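Local coordinates for protein YHDH (Escherichia coli, PDB 1O89) that probably catalyses the NADPH-dependent reduction of acrylyl-CoA to propanoyl-CoA, working as a homodimer, at residues Ser44-Gly49 against Gln122-Gly127; Asp50-Val55 against Thr89-Glu94; Glu103-Gly108 against Val131-Gly136. All coordinates share one frame; numbering follows the deposited sequence.

How the contacts relate
All three contacts belong to the GroES-like domain of this alcohol dehydrogenase family member and reach one mixed sheet. Contacts 1 and 2 lie closest, their centres about 8 Å apart: strand 51-59 has strand 122-125 on one edge and strand 85-93 on the other, with A123 O 2.9 Å from V53 N. Contact 3 continues the sheet through strand 103-107, the next neighbour of strand 85-93; its centre is about 13 Å from that of contact 2 and about 17 Å from that of contact 1, and V90 CG2 meets V104 CG1 at 3.9 Å. Contacts 1 and 2 lie away from the NADP(+) site, whereas the L105 side chain is about 11 Å from that of S288, which binds NADP(+).

Contact 1 of 3, residues Ser44-Gly49 against Gln122-Gly127; sequences SRLPEG and QARVKG
L46 packs on the flat face of the R124 guanidinium. Its CB sits 3.9 Å above the plane of that group, over its centre, and the two side chains cross at about a right angle. With CG anti to the carbonyl carbon (chi1 -75°), L46 sends CD1 onward to within 3.8 Å of R124 NH2 and 3.8 Å of Q122 OE1. That amide oxygen is buried here without a polar partner, while Q122 NE2 is hydrogen-bonded to E43.

Polar backbone atoms meet the aliphatic part of R124. Its CD lies 3.2 Å from P47 O and 3.4 Å from G49 O; these are packing contacts, since no hydrogen bond joins the two segments. In the reverse direction, P47 CG rests 3.7 Å from R124 O, whose hydrogen bond comes from H115. The glycine at 49 permits a close backbone approach, CA to V125 O 3.5 Å; a CB built there would clash with that oxygen.

A bend at chi3 (-58°) turns R124 NE to T52 OG1, and that hydrogen bond helps hold the group. Replacing R124 with an alanine would probably leave L46 without the flat group beneath its CB, open a gap beside the P47 and G49 carbonyls, and deprive T52 OG1 of its donor.

The loop 44-49, between strands 35-40 and 51-59, thus packs over strand 122-125, which pairs antiparallel with strand 51-59 through V51 and V53, while A123 and V125 touch F86 of strand 85-93.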
ATOM      1  N   SER A  44      32.864 -10.475  28.959  1.00 72.99           N
ATOM      2  CA  SER A  44      32.761 -11.728  28.223  1.00 74.07           C
ATOM      3  C   SER A  44      31.318 -12.183  27.984  1.00 70.86           C
ATOM      4  O   SER A  44      31.068 -12.996  27.102  1.00 71.86           O
ATOM      5  CB  SER A  44      33.555 -12.832  28.936  1.00 78.48           C
ATOM      6  OG  SER A  44      33.055 -13.084  30.235  1.00 78.54           O
ATOM      7  N   ARG A  45      30.378 -11.653  28.760  1.00 68.04           N
ATOM      8  CA  ARG A  45      28.982 -12.071  28.683  1.00 65.77           C
ATOM      9  C   ARG A  45      28.211 -11.334  27.589  1.00 61.89           C
ATOM     10  O   ARG A  45      27.104 -11.733  27.252  1.00 60.24           O
ATOM     11  CB  ARG A  45      28.292 -11.896  30.044  1.00 65.74           C
ATOM     12  CG  ARG A  45      28.566 -13.055  31.027  1.00 71.15           C
ATOM     13  CD  ARG A  45      27.721 -13.013  32.307  1.00 73.62           C
ATOM     14  NE  ARG A  45      26.308 -13.340  32.073  1.00 74.09           N
ATOM     15  CZ  ARG A  45      25.293 -12.989  32.870  1.00 75.37           C
ATOM     16  NH1 ARG A  45      25.499 -12.286  33.982  1.00 77.12           N
ATOM     17  NH2 ARG A  45      24.051 -13.338  32.553  1.00 75.52           N
ATOM     18  N   LEU A  46      28.797 -10.266  27.042  1.00 60.12           N
ATOM     19  CA  LEU A  46      28.175  -9.509  25.962  1.00 57.18           C
ATOM     20  C   LEU A  46      27.890 -10.430  24.782  1.00 57.90           C
ATOM     21  O   LEU A  46      28.640 -11.366  24.558  1.00 61.54           O
ATOM     22  CB  LEU A  46      29.080  -8.356  25.518  1.00 56.39           C
ATOM     23  CG  LEU A  46      29.152  -7.140  26.454  1.00 55.18           C
ATOM     24  CD1 LEU A  46      30.153  -6.126  25.919  1.00 55.99           C
ATOM     25  CD2 LEU A  46      27.801  -6.481  26.663  1.00 50.19           C
ATOM     26  N   PRO A  47      26.817 -10.180  24.031  1.00 56.08           N
ATOM     27  CA  PRO A  47      26.456 -11.039  22.892  1.00 57.58           C
ATOM     28  C   PRO A  47      27.420 -10.852  21.727  1.00 59.37           C
ATOM     29  O   PRO A  47      28.170  -9.871  21.713  1.00 57.61           O
ATOM     30  CB  PRO A  47      25.064 -10.533  22.503  1.00 55.07           C
ATOM     31  CG  PRO A  47      25.088  -9.121  22.882  1.00 52.84           C
ATOM     32  CD  PRO A  47      25.872  -9.058  24.173  1.00 53.10           C
ATOM     33  N   GLU A  48      27.387 -11.790  20.780  1.00 62.88           N
ATOM     34  CA  GLU A  48      28.265 -11.763  19.612  1.00 66.22           C
ATOM     35  C   GLU A  48      28.047 -10.483  18.795  1.00 64.52           C
ATOM     36  O   GLU A  48      26.918 -10.015  18.635  1.00 62.55           O
ATOM     37  CB  GLU A  48      28.048 -13.003  18.728  1.00 70.11           C
ATOM     38  CG  GLU A  48      28.633 -14.280  19.315  1.00 75.19           C
ATOM     39  CD  GLU A  48      28.611 -15.462  18.353  1.00 83.25           C
ATOM     40  OE1 GLU A  48      28.940 -15.282  17.150  1.00 86.98           O
ATOM     41  OE2 GLU A  48      28.283 -16.591  18.808  1.00 87.16           O
ATOM     42  N   GLY A  49      29.149  -9.925  18.305  1.00 65.89           N
ATOM     43  CA  GLY A  49      29.151  -8.702  17.512  1.00 64.66           C
ATOM     44  C   GLY A  49      30.578  -8.242  17.243  1.00 66.91           C
ATOM     45  O   GLY A  49      31.496  -8.552  18.011  1.00 68.24           O
ATOM     46  N   GLN A 122      28.005  -0.753  28.060  1.00 47.36           N
ATOM     47  CA  GLN A 122      28.508  -1.266  26.798  1.00 47.66           C
ATOM     48  C   GLN A 122      27.465  -2.100  26.089  1.00 46.14           C
ATOM     49  O   GLN A 122      26.686  -2.797  26.735  1.00 45.82           O
ATOM     50  CB  GLN A 122      29.745  -2.126  27.031  1.00 50.65           C
ATOM     51  CG  GLN A 122      30.849  -1.480  27.869  1.00 53.23           C
ATOM     52  CD  GLN A 122      32.076  -2.353  27.920  1.00 57.63           C
ATOM     53  OE1 GLN A 122      32.309  -3.127  27.002  1.00 57.99           O
ATOM     54  NE2 GLN A 122      32.864  -2.241  28.996  1.00 61.40           N
ATOM     55  N   ALA A 123      27.461  -2.017  24.763  1.00 46.12           N
ATOM     56  CA  ALA A 123      26.657  -2.879  23.908  1.00 45.61           C
ATOM     57  C   ALA A 123      27.537  -3.439  22.790  1.00 48.27           C
ATOM     58  O   ALA A 123      28.393  -2.737  22.266  1.00 49.71           O
ATOM     59  CB  ALA A 123      25.513  -2.100  23.329  1.00 44.31           C
ATOM     60  N   ARG A 124      27.369  -4.717  22.469  1.00 49.60           N
ATOM     61  CA  ARG A 124      28.082  -5.353  21.359  1.00 52.25           C
ATOM     62  C   ARG A 124      27.055  -5.721  20.286  1.00 51.86           C
ATOM     63  O   ARG A 124      26.090  -6.440  20.549  1.00 50.77           O
ATOM     64  CB  ARG A 124      28.854  -6.593  21.829  1.00 54.66           C
ATOM     65  CG  ARG A 124      29.865  -7.117  20.800  1.00 59.73           C
ATOM     66  CD  ARG A 124      30.860  -8.178  21.303  1.00 64.52           C
ATOM     67  NE  ARG A 124      31.664  -7.711  22.433  1.00 67.57           N
ATOM     68  CZ  ARG A 124      32.332  -8.499  23.284  1.00 72.38           C
ATOM     69  NH1 ARG A 124      32.306  -9.828  23.163  1.00 74.51           N
ATOM     70  NH2 ARG A 124      33.041  -7.945  24.272  1.00 73.85           N
ATOM     71  N   VAL A 125      27.270  -5.187  19.093  1.00 52.92           N
ATOM     72  CA  VAL A 125      26.349  -5.323  17.984  1.00 53.43           C
ATOM     73  C   VAL A 125      27.081  -5.564  16.670  1.00 56.83           C
ATOM     74  O   VAL A 125      28.300  -5.417  16.585  1.00 58.65           O
ATOM     75  CB  VAL A 125      25.498  -4.049  17.840  1.00 51.96           C
ATOM     76  CG1 VAL A 125      24.604  -3.852  19.087  1.00 49.18           C
ATOM     77  CG2 VAL A 125      26.375  -2.814  17.597  1.00 51.77           C
ATOM     78  N   LYS A 126      26.324  -5.953  15.650  1.00 58.51           N
ATOM     79  CA  LYS A 126      26.834  -6.028  14.291  1.00 61.92           C
ATOM     80  C   LYS A 126      26.979  -4.613  13.726  1.00 60.89           C
ATOM     81  O   LYS A 126      26.132  -3.763  13.960  1.00 57.25           O
ATOM     82  CB  LYS A 126      25.889  -6.851  13.412  1.00 64.50           C
ATOM     83  CG  LYS A 126      25.713  -8.288  13.864  1.00 67.30           C
ATOM     84  CD  LYS A 126      24.831  -9.066  12.891  1.00 72.42           C
ATOM     85  CE  LYS A 126      24.971 -10.578  13.078  1.00 77.41           C
ATOM     86  NZ  LYS A 126      23.730 -11.210  13.643  1.00 78.45           N
ATOM     87  N   GLY A 127      28.047  -4.372  12.965  1.00 63.93           N
ATOM     88  CA  GLY A 127      28.331  -3.052  12.420  1.00 64.01           C
ATOM     89  C   GLY A 127      27.266  -2.589  11.452  1.00 64.33           C
ATOM     90  O   GLY A 127      26.973  -1.395  11.385  1.00 63.22           O
TER

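Contact 2 of 3, residues Asp50-Val55 against Thr89-Glu94; sequences DVTVDV and TVRTSE
Strands 51-55 and 89-93 run antiparallel, their axes 146° apart, with a classic beta bulge at R91 and T92, which both face T52. The register shift is visible at T52 O: R91 N donates to it at 2.8 Å, and T92 N adds a weak bond at 3.3 Å. T52 N also bonds T92 O within the bulge; on one side of it E94 N bonds D50 O, and on the other D54 and T89 exchange two backbone bonds.

V51 CG1 meets V90 CG1 at 4.1 Å on the face that V53 and S93 also share. On the face of T52 and D54, a salt bridge joins R91 NE to D54 OD1 at 3.0 Å. The oxygen is approached on its syn side, but the carboxylate and guanidinium planes stand 79° apart, so the pairing is not a flat two-pronged one; NH2 adds only a weak bond to the same OD1. A bend at chi3 (-80°) brings R91 NE round to that oxygen, while its CD lies near T52 CG2.

R91 NH1 also forms a salt bridge with E43. Two carboxylates therefore hold this guanidinium from different nitrogens, so its positive charge is probably balanced by both D54 and E43.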
ATOM      1  N   ASP A  50      30.771  -7.516  16.142  1.00 67.76           N
ATOM      2  CA  ASP A  50      32.106  -7.025  15.765  1.00 70.71           C
ATOM      3  C   ASP A  50      32.347  -5.548  16.118  1.00 68.11           C
ATOM      4  O   ASP A  50      33.408  -5.011  15.828  1.00 70.95           O
ATOM      5  CB  ASP A  50      32.409  -7.288  14.274  1.00 75.32           C
ATOM      6  CG  ASP A  50      31.263  -6.914  13.355  1.00 74.76           C
ATOM      7  OD1 ASP A  50      30.456  -6.035  13.719  1.00 70.91           O
ATOM      8  OD2 ASP A  50      31.090  -7.457  12.243  1.00 79.55           O
ATOM      9  N   VAL A  51      31.373  -4.898  16.748  1.00 63.02           N
ATOM     10  CA  VAL A  51      31.551  -3.532  17.233  1.00 60.90           C
ATOM     11  C   VAL A  51      31.035  -3.433  18.656  1.00 57.48           C
ATOM     12  O   VAL A  51      29.874  -3.754  18.932  1.00 54.57           O
ATOM     13  CB  VAL A  51      30.823  -2.485  16.358  1.00 59.67           C
ATOM     14  CG1 VAL A  51      31.209  -1.070  16.785  1.00 59.13           C
ATOM     15  CG2 VAL A  51      31.134  -2.700  14.882  1.00 63.51           C
ATOM     16  N   THR A  52      31.913  -3.001  19.558  1.00 58.08           N
ATOM     17  CA  THR A  52      31.532  -2.672  20.923  1.00 56.09           C
ATOM     18  C   THR A  52      31.438  -1.152  21.079  1.00 55.19           C
ATOM     19  O   THR A  52      32.335  -0.427  20.658  1.00 57.45           O
ATOM     20  CB  THR A  52      32.535  -3.276  21.910  1.00 58.26           C
ATOM     21  OG1 THR A  52      32.585  -4.689  21.714  1.00 59.45           O
ATOM     22  CG2 THR A  52      32.061  -3.133  23.355  1.00 56.69           C
ATOM     23  N   VAL A  53      30.338  -0.691  21.670  1.00 52.24           N
ATOM     24  CA  VAL A  53      30.067   0.733  21.855  1.00 51.74           C
ATOM     25  C   VAL A  53      29.968   1.068  23.356  1.00 51.44           C
ATOM     26  O   VAL A  53      29.286   0.372  24.121  1.00 49.53           O
ATOM     27  CB  VAL A  53      28.744   1.141  21.159  1.00 49.34           C
ATOM     28  CG1 VAL A  53      28.486   2.635  21.302  1.00 48.65           C
ATOM     29  CG2 VAL A  53      28.757   0.736  19.686  1.00 50.21           C
ATOM     30  N   ASP A  54      30.707   2.106  23.758  1.00 53.42           N
ATOM     31  CA  ASP A  54      30.550   2.777  25.055  1.00 53.45           C
ATOM     32  C   ASP A  54      29.313   3.665  25.004  1.00 51.53           C
ATOM     33  O   ASP A  54      29.319   4.723  24.380  1.00 51.80           O
ATOM     34  CB  ASP A  54      31.763   3.657  25.373  1.00 56.62           C
ATOM     35  CG  ASP A  54      33.002   2.853  25.710  1.00 59.34           C
ATOM     36  OD1 ASP A  54      32.883   1.819  26.398  1.00 59.37           O
ATOM     37  OD2 ASP A  54      34.138   3.177  25.324  1.00 59.77           O
ATOM     38  N   VAL A  55      28.245   3.212  25.640  1.00 50.13           N
ATOM     39  CA  VAL A  55      26.969   3.896  25.583  1.00 48.35           C
ATOM     40  C   VAL A  55      27.023   5.109  26.495  1.00 49.64           C
ATOM     41  O   VAL A  55      27.512   5.057  27.636  1.00 51.52           O
ATOM     42  CB  VAL A  55      25.822   2.939  25.971  1.00 46.95           C
ATOM     43  CG1 VAL A  55      24.458   3.632  25.906  1.00 46.14           C
ATOM     44  CG2 VAL A  55      25.838   1.738  25.061  1.00 46.87           C
ATOM     45  N   THR A  89      29.958   6.124  21.907  1.00 53.04           N
ATOM     46  CA  THR A  89      31.297   6.108  21.318  1.00 56.83           C
ATOM     47  C   THR A  89      31.752   4.672  21.068  1.00 57.39           C
ATOM     48  O   THR A  89      31.624   3.827  21.946  1.00 56.14           O
ATOM     49  CB  THR A  89      32.260   6.747  22.310  1.00 59.21           C
ATOM     50  OG1 THR A  89      32.096   8.165  22.283  1.00 61.80           O
ATOM     51  CG2 THR A  89      33.684   6.526  21.909  1.00 64.52           C
ATOM     52  N   VAL A  90      32.337   4.418  19.899  1.00 59.47           N
ATOM     53  CA  VAL A  90      32.883   3.106  19.577  1.00 60.88           C
ATOM     54  C   VAL A  90      34.095   2.816  20.467  1.00 64.23           C
ATOM     55  O   VAL A  90      35.045   3.584  20.500  1.00 67.37           O
ATOM     56  CB  VAL A  90      33.292   3.016  18.077  1.00 63.35           C
ATOM     57  CG1 VAL A  90      34.042   1.721  17.786  1.00 65.52           C
ATOM     58  CG2 VAL A  90      32.062   3.129  17.175  1.00 61.05           C
ATOM     59  N   ARG A  91      34.037   1.710  21.202  1.00 64.13           N
ATOM     60  CA  ARG A  91      35.149   1.241  22.030  1.00 67.77           C
ATOM     61  C   ARG A  91      36.128   0.418  21.194  1.00 71.62           C
ATOM     62  O   ARG A  91      37.297   0.783  21.063  1.00 75.91           O
ATOM     63  CB  ARG A  91      34.620   0.406  23.209  1.00 66.18           C
ATOM     64  CG  ARG A  91      35.704  -0.349  23.993  1.00 72.23           C
ATOM     65  CD  ARG A  91      35.188  -1.140  25.185  1.00 73.17           C
ATOM     66  NE  ARG A  91      34.983  -0.253  26.325  1.00 75.82           N
ATOM     67  CZ  ARG A  91      35.384  -0.483  27.571  1.00 79.77           C
ATOM     68  NH1 ARG A  91      36.055  -1.583  27.904  1.00 82.94           N
ATOM     69  NH2 ARG A  91      35.118   0.427  28.501  1.00 81.02           N
ATOM     70  N   THR A  92      35.657  -0.704  20.655  1.00 70.45           N
ATOM     71  CA  THR A  92      36.475  -1.544  19.775  1.00 74.73           C
ATOM     72  C   THR A  92      35.694  -1.911  18.535  1.00 73.24           C
ATOM     73  O   THR A  92      34.473  -1.957  18.566  1.00 68.19           O
ATOM     74  CB  THR A  92      36.912  -2.844  20.483  1.00 76.51           C
ATOM     75  OG1 THR A  92      37.105  -2.610  21.880  1.00 77.24           O
ATOM     76  CG2 THR A  92      38.280  -3.285  20.009  1.00 83.30           C
ATOM     77  N   SER A  93      36.410  -2.202  17.454  1.00 77.60           N
ATOM     78  CA  SER A  93      35.779  -2.580  16.195  1.00 77.89           C
ATOM     79  C   SER A  93      36.665  -3.477  15.331  1.00 83.59           C
ATOM     80  O   SER A  93      37.828  -3.173  15.116  1.00 88.49           O
ATOM     81  CB  SER A  93      35.404  -1.325  15.403  1.00 77.23           C
ATOM     82  OG  SER A  93      34.708  -1.660  14.214  1.00 77.44           O
ATOM     83  N   GLU A  94      36.107  -4.594  14.870  1.00 83.85           N
ATOM     84  CA  GLU A  94      36.694  -5.392  13.793  1.00 89.84           C
ATOM     85  C   GLU A  94      36.058  -5.024  12.446  1.00 90.31           C
ATOM     86  O   GLU A  94      36.564  -5.414  11.403  1.00 96.00           O
ATOM     87  CB  GLU A  94      36.502  -6.891  14.046  1.00 90.58           C
ATOM     88  CG  GLU A  94      37.204  -7.443  15.285  1.00 92.21           C
ATOM     89  CD  GLU A  94      36.315  -8.382  16.089  1.00 89.54           C
ATOM     90  OE1 GLU A  94      36.339  -9.608  15.844  1.00 91.63           O
ATOM     91  OE2 GLU A  94      35.576  -7.884  16.962  1.00 87.55           O
TER

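Contact 3 of 3, residues Glu103-Gly108 against Val131-Gly136; sequences EVLLTG and VAMPQG
L105 and V131 lie side by side and point the same way, with L105 CD2 3.8 Å from V131 CB. Placing CG between the backbone N and the carbonyl carbon (chi1 74°) swings the leucine tip toward strand 131-132. Its other methyl, CD1, meets P134 CD at 3.7 Å, the leucine and proline crossing at about a right angle, and M133 SD at 4.1 Å. One leucine thus spans three residues of the facing segment. At the exposed end, E103 and M133 cross at a slant: the glutamate uses its aliphatic CG, 3.6 Å from M133 CB, rather than its carboxylate.

Beneath these side chains the backbones pair antiparallel over a short length, at L105 and V131. L105 N to V131 O and V131 N to L105 O are both 2.9 Å and nearly straight, the former lying in the carbonyl plane. Beyond them M133 N reaches E103 O at 3.2 Å, with the donor tilted 34° from the plane of the E103 carbonyl, as the chain turns off the sheet.

W300 of helix 293-306 touches both L105 and P134, and R296 of that helix touches V131. The short strand 131-132 therefore extends the sheet of the GroES-like fold beyond strand 103-107, and the face carrying L105 and V131 packs against helix 293-306, as part of the catalytic domain of medium-chain dehydrogenases.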
ATOM      1  N   GLU A 103      31.559   8.566  17.288  1.00 63.31           N
ATOM      2  CA  GLU A 103      30.178   8.554  17.748  1.00 60.38           C
ATOM      3  C   GLU A 103      29.253   7.875  16.727  1.00 58.67           C
ATOM      4  O   GLU A 103      29.375   8.072  15.512  1.00 60.92           O
ATOM      5  CB  GLU A 103      29.648   9.932  18.186  1.00 60.76           C
ATOM      6  CG  GLU A 103      29.964  11.126  17.299  1.00 66.83           C
ATOM      7  CD  GLU A 103      30.474  12.336  18.079  1.00 72.87           C
ATOM      8  OE1 GLU A 103      30.466  12.278  19.330  1.00 74.84           O
ATOM      9  OE2 GLU A 103      30.896  13.347  17.442  1.00 78.20           O
ATOM     10  N   VAL A 104      28.369   7.040  17.261  1.00 54.85           N
ATOM     11  CA  VAL A 104      27.403   6.282  16.493  1.00 53.54           C
ATOM     12  C   VAL A 104      26.067   6.267  17.241  1.00 50.32           C
ATOM     13  O   VAL A 104      25.990   6.594  18.426  1.00 48.77           O
ATOM     14  CB  VAL A 104      27.880   4.804  16.250  1.00 54.12           C
ATOM     15  CG1 VAL A 104      29.080   4.758  15.324  1.00 57.78           C
ATOM     16  CG2 VAL A 104      28.197   4.078  17.570  1.00 52.55           C
ATOM     17  N   LEU A 105      25.009   5.908  16.536  1.00 50.22           N
ATOM     18  CA  LEU A 105      23.758   5.544  17.191  1.00 48.26           C
ATOM     19  C   LEU A 105      23.210   4.249  16.644  1.00 48.18           C
ATOM     20  O   LEU A 105      23.668   3.734  15.620  1.00 49.85           O
ATOM     21  CB  LEU A 105      22.730   6.693  17.139  1.00 48.17           C
ATOM     22  CG  LEU A 105      21.910   7.176  15.934  1.00 50.52           C
ATOM     23  CD1 LEU A 105      22.745   8.028  15.029  1.00 53.99           C
ATOM     24  CD2 LEU A 105      21.158   6.083  15.146  1.00 50.73           C
ATOM     25  N   LEU A 106      22.225   3.722  17.355  1.00 46.70           N
ATOM     26  CA  LEU A 106      21.523   2.526  16.954  1.00 47.13           C
ATOM     27  C   LEU A 106      20.087   2.632  17.397  1.00 46.80           C
ATOM     28  O   LEU A 106      19.818   3.070  18.526  1.00 46.67           O
ATOM     29  CB  LEU A 106      22.155   1.286  17.598  1.00 46.89           C
ATOM     30  CG  LEU A 106      21.496  -0.037  17.176  1.00 47.59           C
ATOM     31  CD1 LEU A 106      22.519  -1.157  17.041  1.00 49.07           C
ATOM     32  CD2 LEU A 106      20.373  -0.475  18.139  1.00 47.21           C
ATOM     33  N   THR A 107      19.172   2.274  16.495  1.00 48.14           N
ATOM     34  CA  THR A 107      17.804   1.900  16.849  1.00 48.04           C
ATOM     35  C   THR A 107      17.436   0.590  16.156  1.00 49.83           C
ATOM     36  O   THR A 107      17.962   0.269  15.091  1.00 51.06           O
ATOM     37  CB  THR A 107      16.798   3.018  16.506  1.00 49.17           C
ATOM     38  OG1 THR A 107      16.739   3.221  15.086  1.00 50.18           O
ATOM     39  CG2 THR A 107      17.305   4.357  17.063  1.00 48.00           C
ATOM     40  N   GLY A 108      16.556  -0.175  16.799  1.00 50.03           N
ATOM     41  CA  GLY A 108      15.992  -1.388  16.228  1.00 52.29           C
ATOM     42  C   GLY A 108      16.907  -2.607  16.163  1.00 52.15           C
ATOM     43  O   GLY A 108      17.797  -2.799  16.992  1.00 50.02           O
ATOM     44  N   VAL A 131      24.530   3.274  12.932  1.00 53.54           N
ATOM     45  CA  VAL A 131      24.512   4.435  12.074  1.00 55.30           C
ATOM     46  C   VAL A 131      25.593   5.401  12.543  1.00 55.22           C
ATOM     47  O   VAL A 131      25.621   5.793  13.718  1.00 52.62           O
ATOM     48  CB  VAL A 131      23.139   5.132  12.106  1.00 54.43           C
ATOM     49  CG1 VAL A 131      23.137   6.362  11.190  1.00 57.22           C
ATOM     50  CG2 VAL A 131      22.047   4.157  11.710  1.00 55.36           C
ATOM     51  N   ALA A 132      26.474   5.784  11.619  1.00 58.10           N
ATOM     52  CA  ALA A 132      27.458   6.832  11.879  1.00 59.34           C
ATOM     53  C   ALA A 132      26.717   8.099  12.279  1.00 57.77           C
ATOM     54  O   ALA A 132      25.754   8.480  11.619  1.00 57.53           O
ATOM     55  CB  ALA A 132      28.311   7.082  10.647  1.00 63.74           C
ATOM     56  N   MET A 133      27.152   8.728  13.370  1.00 56.92           N
ATOM     57  CA  MET A 133      26.479   9.913  13.893  1.00 56.09           C
ATOM     58  C   MET A 133      26.398  10.908  12.752  1.00 59.00           C
ATOM     59  O   MET A 133      27.430  11.320  12.247  1.00 62.42           O
ATOM     60  CB  MET A 133      27.247  10.522  15.076  1.00 56.10           C
ATOM     61  CG  MET A 133      26.502  11.629  15.833  1.00 56.04           C
ATOM     62  SD  MET A 133      25.065  10.955  16.805  1.00 56.33           S
ATOM     63  CE  MET A 133      23.954  11.825  16.276  1.00 56.08           C
ATOM     64  N   PRO A 134      25.189  11.258  12.313  1.00 58.75           N
ATOM     65  CA  PRO A 134      25.029  12.246  11.236  1.00 61.82           C
ATOM     66  C   PRO A 134      25.483  13.638  11.661  1.00 62.91           C
ATOM     67  O   PRO A 134      25.367  13.993  12.842  1.00 59.81           O
ATOM     68  CB  PRO A 134      23.515  12.245  10.972  1.00 60.96           C
ATOM     69  CG  PRO A 134      22.992  11.028  11.630  1.00 57.95           C
ATOM     70  CD  PRO A 134      23.885  10.751  12.776  1.00 56.17           C
ATOM     71  N   GLN A 135      25.988  14.409  10.701  1.00 67.20           N
ATOM     72  CA  GLN A 135      26.405  15.780  10.956  1.00 69.50           C
ATOM     73  C   GLN A 135      25.212  16.579  11.457  1.00 68.26           C
ATOM     74  O   GLN A 135      24.133  16.525  10.871  1.00 68.08           O
ATOM     75  CB  GLN A 135      26.955  16.429   9.679  1.00 74.94           C
ATOM     76  CG  GLN A 135      28.241  15.788   9.144  1.00 78.44           C
ATOM     77  CD  GLN A 135      28.935  16.646   8.089  1.00 85.52           C
ATOM     78  OE1 GLN A 135      30.010  17.200   8.338  1.00 87.51           O
ATOM     79  NE2 GLN A 135      28.320  16.755   6.908  1.00 89.10           N
ATOM     80  N   GLY A 136      25.406  17.315  12.546  1.00 67.75           N
ATOM     81  CA  GLY A 136      24.356  18.135  13.114  1.00 67.35           C
ATOM     82  C   GLY A 136      23.629  17.490  14.281  1.00 63.80           C
ATOM     83  O   GLY A 136      22.821  18.138  14.927  1.00 64.12           O
TER